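Local coordinates for chromosomal replication initiator protein DnaA (Aquifex aeolicus, PDB 1L8Q) that initiates chromosomal replication by binding the origin in its ATP-bound form, using an AAA+ domain to assemble oligomers and probably binding double-stranded DNA through a helix-turn-helix domain, at residues N32-G44 with Y128-P142. Numbering follows the deposited sequence.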
ATOM      1  N   ASN A  32     -29.742   0.538  -4.318  1.00 30.30           N
ATOM      2  CA  ASN A  32     -30.431  -0.699  -4.609  1.00 30.76           C
ATOM      3  C   ASN A  32     -29.716  -1.895  -3.979  1.00 30.73           C
ATOM      4  O   ASN A  32     -29.467  -2.907  -4.631  1.00 30.91           O
ATOM      5  CB  ASN A  32     -30.618  -0.890  -6.114  1.00 31.02           C
ATOM      6  CG  ASN A  32     -31.863  -1.732  -6.445  1.00 32.86           C
ATOM      7  OD1 ASN A  32     -32.043  -2.843  -5.923  1.00 31.98           O
ATOM      8  ND2 ASN A  32     -32.738  -1.188  -7.295  1.00 34.45           N
ATOM      9  N   LEU A  33     -29.414  -1.769  -2.693  1.00 30.79           N
ATOM     10  CA  LEU A  33     -28.705  -2.801  -1.941  1.00 30.79           C
ATOM     11  C   LEU A  33     -29.003  -4.223  -2.360  1.00 30.52           C
ATOM     12  O   LEU A  33     -30.166  -4.651  -2.393  1.00 30.26           O
ATOM     13  CB  LEU A  33     -28.963  -2.653  -0.448  1.00 31.08           C
ATOM     14  CG  LEU A  33     -28.061  -1.663   0.279  1.00 32.21           C
ATOM     15  CD1 LEU A  33     -28.261  -1.808   1.773  1.00 33.22           C
ATOM     16  CD2 LEU A  33     -26.594  -1.893  -0.103  1.00 33.19           C
ATOM     17  N   GLY A  34     -27.929  -4.953  -2.664  1.00 30.16           N
ATOM     18  CA  GLY A  34     -27.997  -6.349  -3.039  1.00 29.59           C
ATOM     19  C   GLY A  34     -28.691  -6.676  -4.344  1.00 29.48           C
ATOM     20  O   GLY A  34     -28.697  -7.826  -4.743  1.00 29.69           O
ATOM     21  N   SER A  35     -29.243  -5.689  -5.033  1.00 29.31           N
ATOM     22  CA  SER A  35     -30.014  -5.993  -6.229  1.00 30.35           C
ATOM     23  C   SER A  35     -29.397  -5.640  -7.581  1.00 30.42           C
ATOM     24  O   SER A  35     -29.824  -6.155  -8.617  1.00 31.22           O
ATOM     25  CB  SER A  35     -31.388  -5.357  -6.127  1.00 30.53           C
ATOM     26  OG  SER A  35     -31.839  -5.396  -4.780  1.00 33.14           O
ATOM     27  N   LEU A  36     -28.419  -4.751  -7.580  1.00 29.90           N
ATOM     28  CA  LEU A  36     -27.822  -4.287  -8.814  1.00 29.27           C
ATOM     29  C   LEU A  36     -26.478  -4.979  -9.044  1.00 28.70           C
ATOM     30  O   LEU A  36     -26.253  -5.633 -10.067  1.00 29.06           O
ATOM     31  CB  LEU A  36     -27.599  -2.785  -8.711  1.00 29.46           C
ATOM     32  CG  LEU A  36     -28.013  -1.867  -9.853  1.00 30.50           C
ATOM     33  CD1 LEU A  36     -27.222  -0.551  -9.764  1.00 30.60           C
ATOM     34  CD2 LEU A  36     -27.822  -2.535 -11.210  1.00 30.32           C
ATOM     35  N   TYR A  37     -25.586  -4.825  -8.082  1.00 27.47           N
ATOM     36  CA  TYR A  37     -24.275  -5.411  -8.171  1.00 26.30           C
ATOM     37  C   TYR A  37     -24.025  -6.264  -6.968  1.00 25.86           C
ATOM     38  O   TYR A  37     -24.112  -5.788  -5.850  1.00 26.26           O
ATOM     39  CB  TYR A  37     -23.219  -4.319  -8.189  1.00 26.24           C
ATOM     40  CG  TYR A  37     -23.405  -3.281  -9.254  1.00 25.07           C
ATOM     41  CD1 TYR A  37     -23.536  -3.642 -10.601  1.00 23.78           C
ATOM     42  CD2 TYR A  37     -23.417  -1.935  -8.932  1.00 23.76           C
ATOM     43  CE1 TYR A  37     -23.698  -2.676 -11.593  1.00 21.01           C
ATOM     44  CE2 TYR A  37     -23.567  -0.963  -9.920  1.00 23.00           C
ATOM     45  CZ  TYR A  37     -23.715  -1.346 -11.240  1.00 20.84           C
ATOM     46  OH  TYR A  37     -23.860  -0.391 -12.191  1.00 21.00           O
ATOM     47  N   ASN A  38     -23.680  -7.518  -7.187  1.00 25.24           N
ATOM     48  CA  ASN A  38     -23.370  -8.402  -6.089  1.00 24.81           C
ATOM     49  C   ASN A  38     -22.605  -9.574  -6.628  1.00 24.00           C
ATOM     50  O   ASN A  38     -23.120 -10.325  -7.420  1.00 24.80           O
ATOM     51  CB  ASN A  38     -24.656  -8.882  -5.394  1.00 24.79           C
ATOM     52  CG  ASN A  38     -24.494  -9.008  -3.861  1.00 26.17           C
ATOM     53  OD1 ASN A  38     -23.532  -8.488  -3.265  1.00 26.15           O
ATOM     54  ND2 ASN A  38     -25.440  -9.690  -3.228  1.00 26.62           N
ATOM     55  N   PRO A  39     -21.353  -9.704  -6.233  1.00 23.10           N
ATOM     56  CA  PRO A  39     -20.727  -8.771  -5.315  1.00 22.34           C
ATOM     57  C   PRO A  39     -20.032  -7.631  -6.030  1.00 22.04           C
ATOM     58  O   PRO A  39     -19.924  -7.616  -7.261  1.00 21.76           O
ATOM     59  CB  PRO A  39     -19.648  -9.618  -4.655  1.00 21.99           C
ATOM     60  CG  PRO A  39     -19.390 -10.742  -5.607  1.00 23.30           C
ATOM     61  CD  PRO A  39     -20.433 -10.760  -6.669  1.00 22.79           C
ATOM     62  N   ILE A  40     -19.559  -6.678  -5.230  1.00 21.80           N
ATOM     63  CA  ILE A  40     -18.685  -5.624  -5.689  1.00 21.57           C
ATOM     64  C   ILE A  40     -17.306  -5.987  -5.166  1.00 21.80           C
ATOM     65  O   ILE A  40     -17.152  -6.258  -3.983  1.00 21.85           O
ATOM     66  CB  ILE A  40     -19.090  -4.296  -5.080  1.00 21.38           C
ATOM     67  CG1 ILE A  40     -20.421  -3.836  -5.634  1.00 21.04           C
ATOM     68  CG2 ILE A  40     -18.027  -3.232  -5.340  1.00 20.13           C
ATOM     69  CD1 ILE A  40     -20.898  -2.589  -4.995  1.00 19.77           C
ATOM     70  N   PHE A  41     -16.303  -5.982  -6.042  1.00 21.77           N
ATOM     71  CA  PHE A  41     -14.943  -6.344  -5.654  1.00 21.34           C
ATOM     72  C   PHE A  41     -14.032  -5.204  -6.043  1.00 21.82           C
ATOM     73  O   PHE A  41     -13.748  -5.016  -7.226  1.00 22.38           O
ATOM     74  CB  PHE A  41     -14.522  -7.605  -6.398  1.00 21.09           C
ATOM     75  CG  PHE A  41     -13.243  -8.190  -5.932  1.00 19.57           C
ATOM     76  CD1 PHE A  41     -12.029  -7.602  -6.264  1.00 19.18           C
ATOM     77  CD2 PHE A  41     -13.237  -9.364  -5.192  1.00 19.17           C
ATOM     78  CE1 PHE A  41     -10.827  -8.163  -5.835  1.00 18.50           C
ATOM     79  CE2 PHE A  41     -12.041  -9.946  -4.774  1.00 18.13           C
ATOM     80  CZ  PHE A  41     -10.837  -9.348  -5.097  1.00 18.54           C
ATOM     81  N   ILE A  42     -13.587  -4.431  -5.057  1.00 21.68           N
ATOM     82  CA  ILE A  42     -12.705  -3.307  -5.312  1.00 21.68           C
ATOM     83  C   ILE A  42     -11.243  -3.684  -5.116  1.00 21.59           C
ATOM     84  O   ILE A  42     -10.894  -4.303  -4.132  1.00 21.59           O
ATOM     85  CB  ILE A  42     -13.045  -2.167  -4.361  1.00 21.94           C
ATOM     86  CG1 ILE A  42     -14.458  -1.660  -4.611  1.00 22.69           C
ATOM     87  CG2 ILE A  42     -12.039  -1.021  -4.506  1.00 21.33           C
ATOM     88  CD1 ILE A  42     -15.013  -0.876  -3.420  1.00 24.80           C
ATOM     89  N   TYR A  43     -10.380  -3.295  -6.050  1.00 21.72           N
ATOM     90  CA  TYR A  43      -8.956  -3.572  -5.903  1.00 21.10           C
ATOM     91  C   TYR A  43      -8.052  -2.405  -6.328  1.00 22.09           C
ATOM     92  O   TYR A  43      -8.373  -1.620  -7.228  1.00 21.27           O
ATOM     93  CB  TYR A  43      -8.560  -4.848  -6.627  1.00 20.25           C
ATOM     94  CG  TYR A  43      -8.645  -4.749  -8.113  1.00 18.34           C
ATOM     95  CD1 TYR A  43      -7.503  -4.545  -8.886  1.00 17.75           C
ATOM     96  CD2 TYR A  43      -9.856  -4.851  -8.751  1.00 18.00           C
ATOM     97  CE1 TYR A  43      -7.576  -4.452 -10.246  1.00 16.82           C
ATOM     98  CE2 TYR A  43      -9.951  -4.773 -10.110  1.00 18.47           C
ATOM     99  CZ  TYR A  43      -8.802  -4.576 -10.862  1.00 19.21           C
ATOM    100  OH  TYR A  43      -8.897  -4.504 -12.233  1.00 20.58           O
ATOM    101  N   GLY A  44      -6.918  -2.309  -5.653  1.00 23.01           N
ATOM    102  CA  GLY A  44      -5.962  -1.262  -5.904  1.00 24.35           C
ATOM    103  C   GLY A  44      -4.825  -1.349  -4.918  1.00 25.56           C
ATOM    104  O   GLY A  44      -4.892  -2.065  -3.908  1.00 25.70           O
ATOM    105  N   TYR A 128     -25.980 -14.038  -0.660  1.00 23.29           N
ATOM    106  CA  TYR A 128     -26.264 -13.898  -2.077  1.00 23.63           C
ATOM    107  C   TYR A 128     -27.694 -14.362  -2.435  1.00 24.07           C
ATOM    108  O   TYR A 128     -28.439 -13.644  -3.115  1.00 24.00           O
ATOM    109  CB  TYR A 128     -25.205 -14.635  -2.901  1.00 23.26           C
ATOM    110  CG  TYR A 128     -25.337 -14.436  -4.373  1.00 23.09           C
ATOM    111  CD1 TYR A 128     -24.744 -13.353  -5.000  1.00 23.89           C
ATOM    112  CD2 TYR A 128     -26.045 -15.333  -5.149  1.00 22.34           C
ATOM    113  CE1 TYR A 128     -24.860 -13.162  -6.347  1.00 21.89           C
ATOM    114  CE2 TYR A 128     -26.169 -15.146  -6.489  1.00 23.66           C
ATOM    115  CZ  TYR A 128     -25.572 -14.051  -7.086  1.00 23.98           C
ATOM    116  OH  TYR A 128     -25.690 -13.863  -8.446  1.00 27.64           O
ATOM    117  N   LEU A 129     -28.077 -15.545  -1.966  1.00 24.27           N
ATOM    118  CA  LEU A 129     -29.398 -16.079  -2.270  1.00 24.70           C
ATOM    119  C   LEU A 129     -30.471 -15.184  -1.685  1.00 24.68           C
ATOM    120  O   LEU A 129     -31.609 -15.225  -2.106  1.00 24.79           O
ATOM    121  CB  LEU A 129     -29.553 -17.505  -1.720  1.00 25.02           C
ATOM    122  CG  LEU A 129     -28.787 -18.621  -2.448  1.00 25.17           C
ATOM    123  CD1 LEU A 129     -28.932 -19.957  -1.711  1.00 23.77           C
ATOM    124  CD2 LEU A 129     -29.253 -18.737  -3.881  1.00 24.29           C
ATOM    125  N   LEU A 130     -30.096 -14.380  -0.701  1.00 24.99           N
ATOM    126  CA  LEU A 130     -31.037 -13.483  -0.045  1.00 24.99           C
ATOM    127  C   LEU A 130     -30.924 -12.085  -0.627  1.00 25.15           C
ATOM    128  O   LEU A 130     -31.580 -11.151  -0.166  1.00 25.06           O
ATOM    129  CB  LEU A 130     -30.750 -13.437   1.455  1.00 25.16           C
ATOM    130  CG  LEU A 130     -30.985 -14.740   2.239  1.00 25.62           C
ATOM    131  CD1 LEU A 130     -30.270 -14.707   3.583  1.00 25.50           C
ATOM    132  CD2 LEU A 130     -32.462 -14.998   2.425  1.00 24.29           C
ATOM    133  N   GLU A 131     -30.090 -11.944  -1.651  1.00 25.13           N
ATOM    134  CA  GLU A 131     -29.841 -10.650  -2.252  1.00 25.38           C
ATOM    135  C   GLU A 131     -29.331  -9.647  -1.224  1.00 24.66           C
ATOM    136  O   GLU A 131     -29.759  -8.502  -1.204  1.00 24.61           O
ATOM    137  CB  GLU A 131     -31.093 -10.116  -2.947  1.00 26.03           C
ATOM    138  CG  GLU A 131     -31.466 -10.892  -4.208  1.00 29.27           C
ATOM    139  CD  GLU A 131     -32.684 -10.320  -4.921  1.00 32.44           C
ATOM    140  OE1 GLU A 131     -33.778 -10.276  -4.304  1.00 33.76           O
ATOM    141  OE2 GLU A 131     -32.552  -9.917  -6.097  1.00 32.54           O
ATOM    142  N   LYS A 132     -28.425 -10.095  -0.365  1.00 24.12           N
ATOM    143  CA  LYS A 132     -27.783  -9.212   0.613  1.00 23.74           C
ATOM    144  C   LYS A 132     -26.476  -8.721   0.004  1.00 23.46           C
ATOM    145  O   LYS A 132     -25.800  -9.470  -0.720  1.00 23.42           O
ATOM    146  CB  LYS A 132     -27.524  -9.947   1.923  1.00 23.55           C
ATOM    147  CG  LYS A 132     -28.774 -10.284   2.653  1.00 23.16           C
ATOM    148  CD  LYS A 132     -29.694  -9.080   2.681  1.00 23.92           C
ATOM    149  CE  LYS A 132     -30.956  -9.338   3.516  1.00 24.44           C
ATOM    150  NZ  LYS A 132     -31.840  -8.136   3.554  1.00 23.56           N
ATOM    151  N   GLN A 133     -26.126  -7.470   0.276  1.00 22.53           N
ATOM    152  CA  GLN A 133     -25.000  -6.848  -0.402  1.00 21.83           C
ATOM    153  C   GLN A 133     -23.671  -7.297   0.142  1.00 21.37           C
ATOM    154  O   GLN A 133     -23.457  -7.333   1.349  1.00 21.47           O
ATOM    155  CB  GLN A 133     -25.105  -5.323  -0.340  1.00 21.82           C
ATOM    156  CG  GLN A 133     -24.012  -4.588  -1.106  1.00 23.43           C
ATOM    157  CD  GLN A 133     -24.181  -4.695  -2.630  1.00 25.91           C
ATOM    158  OE1 GLN A 133     -25.206  -4.286  -3.178  1.00 27.23           O
ATOM    159  NE2 GLN A 133     -23.187  -5.250  -3.299  1.00 25.94           N
ATOM    160  N   ILE A 134     -22.770  -7.634  -0.761  1.00 21.03           N
ATOM    161  CA  ILE A 134     -21.433  -8.015  -0.389  1.00 20.50           C
ATOM    162  C   ILE A 134     -20.480  -7.066  -1.072  1.00 21.03           C
ATOM    163  O   ILE A 134     -20.599  -6.818  -2.269  1.00 21.00           O
ATOM    164  CB  ILE A 134     -21.145  -9.424  -0.860  1.00 20.45           C
ATOM    165  CG1 ILE A 134     -22.133 -10.415  -0.232  1.00 20.09           C
ATOM    166  CG2 ILE A 134     -19.713  -9.804  -0.534  1.00 19.53           C
ATOM    167  CD1 ILE A 134     -22.242 -11.721  -1.002  1.00 19.77           C
ATOM    168  N   ILE A 135     -19.554  -6.494  -0.310  1.00 20.96           N
ATOM    169  CA  ILE A 135     -18.519  -5.684  -0.900  1.00 20.75           C
ATOM    170  C   ILE A 135     -17.175  -6.199  -0.425  1.00 21.31           C
ATOM    171  O   ILE A 135     -16.930  -6.299   0.775  1.00 21.14           O
ATOM    172  CB  ILE A 135     -18.695  -4.221  -0.543  1.00 20.87           C
ATOM    173  CG1 ILE A 135     -20.084  -3.759  -0.912  1.00 21.00           C
ATOM    174  CG2 ILE A 135     -17.672  -3.352  -1.279  1.00 20.87           C
ATOM    175  CD1 ILE A 135     -20.318  -2.318  -0.618  1.00 21.59           C
ATOM    176  N   LEU A 136     -16.320  -6.570  -1.376  1.00 21.77           N
ATOM    177  CA  LEU A 136     -14.996  -7.065  -1.061  1.00 22.30           C
ATOM    178  C   LEU A 136     -13.997  -6.044  -1.503  1.00 22.37           C
ATOM    179  O   LEU A 136     -14.279  -5.245  -2.390  1.00 23.08           O
ATOM    180  CB  LEU A 136     -14.703  -8.363  -1.813  1.00 22.29           C
ATOM    181  CG  LEU A 136     -15.509  -9.609  -1.495  1.00 22.82           C
ATOM    182  CD1 LEU A 136     -15.962  -9.612  -0.061  1.00 22.22           C
ATOM    183  CD2 LEU A 136     -16.667  -9.644  -2.404  1.00 24.87           C
ATOM    184  N   ALA A 137     -12.820  -6.072  -0.897  1.00 21.70           N
ATOM    185  CA  ALA A 137     -11.722  -5.229  -1.338  1.00 20.94           C
ATOM    186  C   ALA A 137     -10.449  -6.049  -1.264  1.00 21.14           C
ATOM    187  O   ALA A 137     -10.315  -6.946  -0.407  1.00 20.60           O
ATOM    188  CB  ALA A 137     -11.608  -4.024  -0.499  1.00 20.62           C
ATOM    189  N   SER A 138      -9.528  -5.771  -2.180  1.00 20.96           N
ATOM    190  CA  SER A 138      -8.303  -6.534  -2.275  1.00 21.31           C
ATOM    191  C   SER A 138      -7.226  -5.664  -2.847  1.00 21.59           C
ATOM    192  O   SER A 138      -7.513  -4.620  -3.416  1.00 22.32           O
ATOM    193  CB  SER A 138      -8.493  -7.750  -3.159  1.00 21.01           C
ATOM    194  OG  SER A 138      -7.225  -8.282  -3.528  1.00 22.44           O
ATOM    195  N   ASP A 139      -5.980  -6.083  -2.699  1.00 21.44           N
ATOM    196  CA  ASP A 139      -4.894  -5.304  -3.244  1.00 21.79           C
ATOM    197  C   ASP A 139      -4.589  -5.806  -4.634  1.00 22.07           C
ATOM    198  O   ASP A 139      -3.695  -5.312  -5.293  1.00 22.76           O
ATOM    199  CB  ASP A 139      -3.635  -5.373  -2.349  1.00 21.19           C
ATOM    200  CG  ASP A 139      -3.004  -6.748  -2.339  1.00 21.75           C
ATOM    201  OD1 ASP A 139      -3.706  -7.726  -2.654  1.00 20.87           O
ATOM    202  OD2 ASP A 139      -1.815  -6.958  -2.033  1.00 23.94           O
ATOM    203  N   ARG A 140      -5.312  -6.813  -5.079  1.00 22.30           N
ATOM    204  CA  ARG A 140      -5.045  -7.352  -6.398  1.00 22.40           C
ATOM    205  C   ARG A 140      -6.299  -7.942  -6.994  1.00 22.03           C
ATOM    206  O   ARG A 140      -7.229  -8.299  -6.277  1.00 22.38           O
ATOM    207  CB  ARG A 140      -3.930  -8.393  -6.330  1.00 22.54           C
ATOM    208  CG  ARG A 140      -4.298  -9.634  -5.565  1.00 23.71           C
ATOM    209  CD  ARG A 140      -3.116 -10.405  -5.071  1.00 26.83           C
ATOM    210  NE  ARG A 140      -2.179  -9.535  -4.373  1.00 30.08           N
ATOM    211  CZ  ARG A 140      -1.075  -9.952  -3.766  1.00 31.99           C
ATOM    212  NH1 ARG A 140      -0.755 -11.239  -3.763  1.00 32.90           N
ATOM    213  NH2 ARG A 140      -0.289  -9.076  -3.159  1.00 32.88           N
ATOM    214  N   HIS A 141      -6.316  -8.014  -8.314  1.00 21.52           N
ATOM    215  CA  HIS A 141      -7.421  -8.573  -9.089  1.00 21.40           C
ATOM    216  C   HIS A 141      -7.655 -10.022  -8.681  1.00 21.02           C
ATOM    217  O   HIS A 141      -6.716 -10.713  -8.348  1.00 21.45           O
ATOM    218  CB  HIS A 141      -7.026  -8.512 -10.578  1.00 21.49           C
ATOM    219  CG  HIS A 141      -8.149  -8.770 -11.524  1.00 21.02           C
ATOM    220  ND1 HIS A 141      -8.574 -10.042 -11.846  1.00 19.07           N
ATOM    221  CD2 HIS A 141      -8.932  -7.915 -12.226  1.00 19.37           C
ATOM    222  CE1 HIS A 141      -9.587  -9.956 -12.690  1.00 20.92           C
ATOM    223  NE2 HIS A 141      -9.824  -8.676 -12.934  1.00 19.45           N
ATOM    224  N   PRO A 142      -8.894 -10.488  -8.688  1.00 21.07           N
ATOM    225  CA  PRO A 142      -9.165 -11.899  -8.354  1.00 21.41           C
ATOM    226  C   PRO A 142      -8.260 -12.872  -9.121  1.00 21.98           C
ATOM    227  O   PRO A 142      -7.780 -13.825  -8.514  1.00 23.01           O
ATOM    228  CB  PRO A 142     -10.621 -12.075  -8.740  1.00 20.98           C
ATOM    229  CG  PRO A 142     -11.205 -10.682  -8.545  1.00 21.28           C
ATOM    230  CD  PRO A 142     -10.124  -9.726  -8.952  1.00 20.62           C
TER
HETATM  231  O   HOH W   1     -31.797  -6.469  -0.888  1.00 18.87           O
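Strands 40-43 and 133-138 run parallel, the axes of these short segments approaching to 4.5 Å at 19°, and five backbone hydrogen bonds pair them from Ile40 N to Ile134 O through Gly44 N to Ser138 O. Ahead of strand 40-43, two side-chain amides extend the pairing into the loop. Asn38 lies beside the edge of the other strand: its OD1 takes Ile134 N on an in-plane lone pair (2.8 Å), while ND2, in a hydrogen bond modelled doubtfully short, stands above the carbonyl plane of Lys132 O. Gln133, with CG anti to its backbone N (chi1 -176°), bends at chi2 and brings its amide into the 34-38 turn, where OE1 accepts from Gly34 N (2.9 Å) and NE2 donates to Tyr37 O (2.8 Å). Ile134 O accepts from Gln133 NE2 and Ile40 N, which arrive from opposite faces of its carbonyl plane. At the other end, Pro142 CG sits over the centre of the Phe41 ring, a CH-pi contact of 3.7 Å to the centroid, and Arg140 O meets that ring at its edge. The His141 ring makes an offset edge-to-face pair with Tyr43, planes at 81°. Both strands are interior to the parallel AAA+ sheet, with 101-105 next to 133-138 and 160-163 next to 40-43. Ile40 and Ile42 pack on helix 20-31, Pro39 and Leu136 on helix 114-129, and Gly44 leads into the Walker A loop that binds ADP.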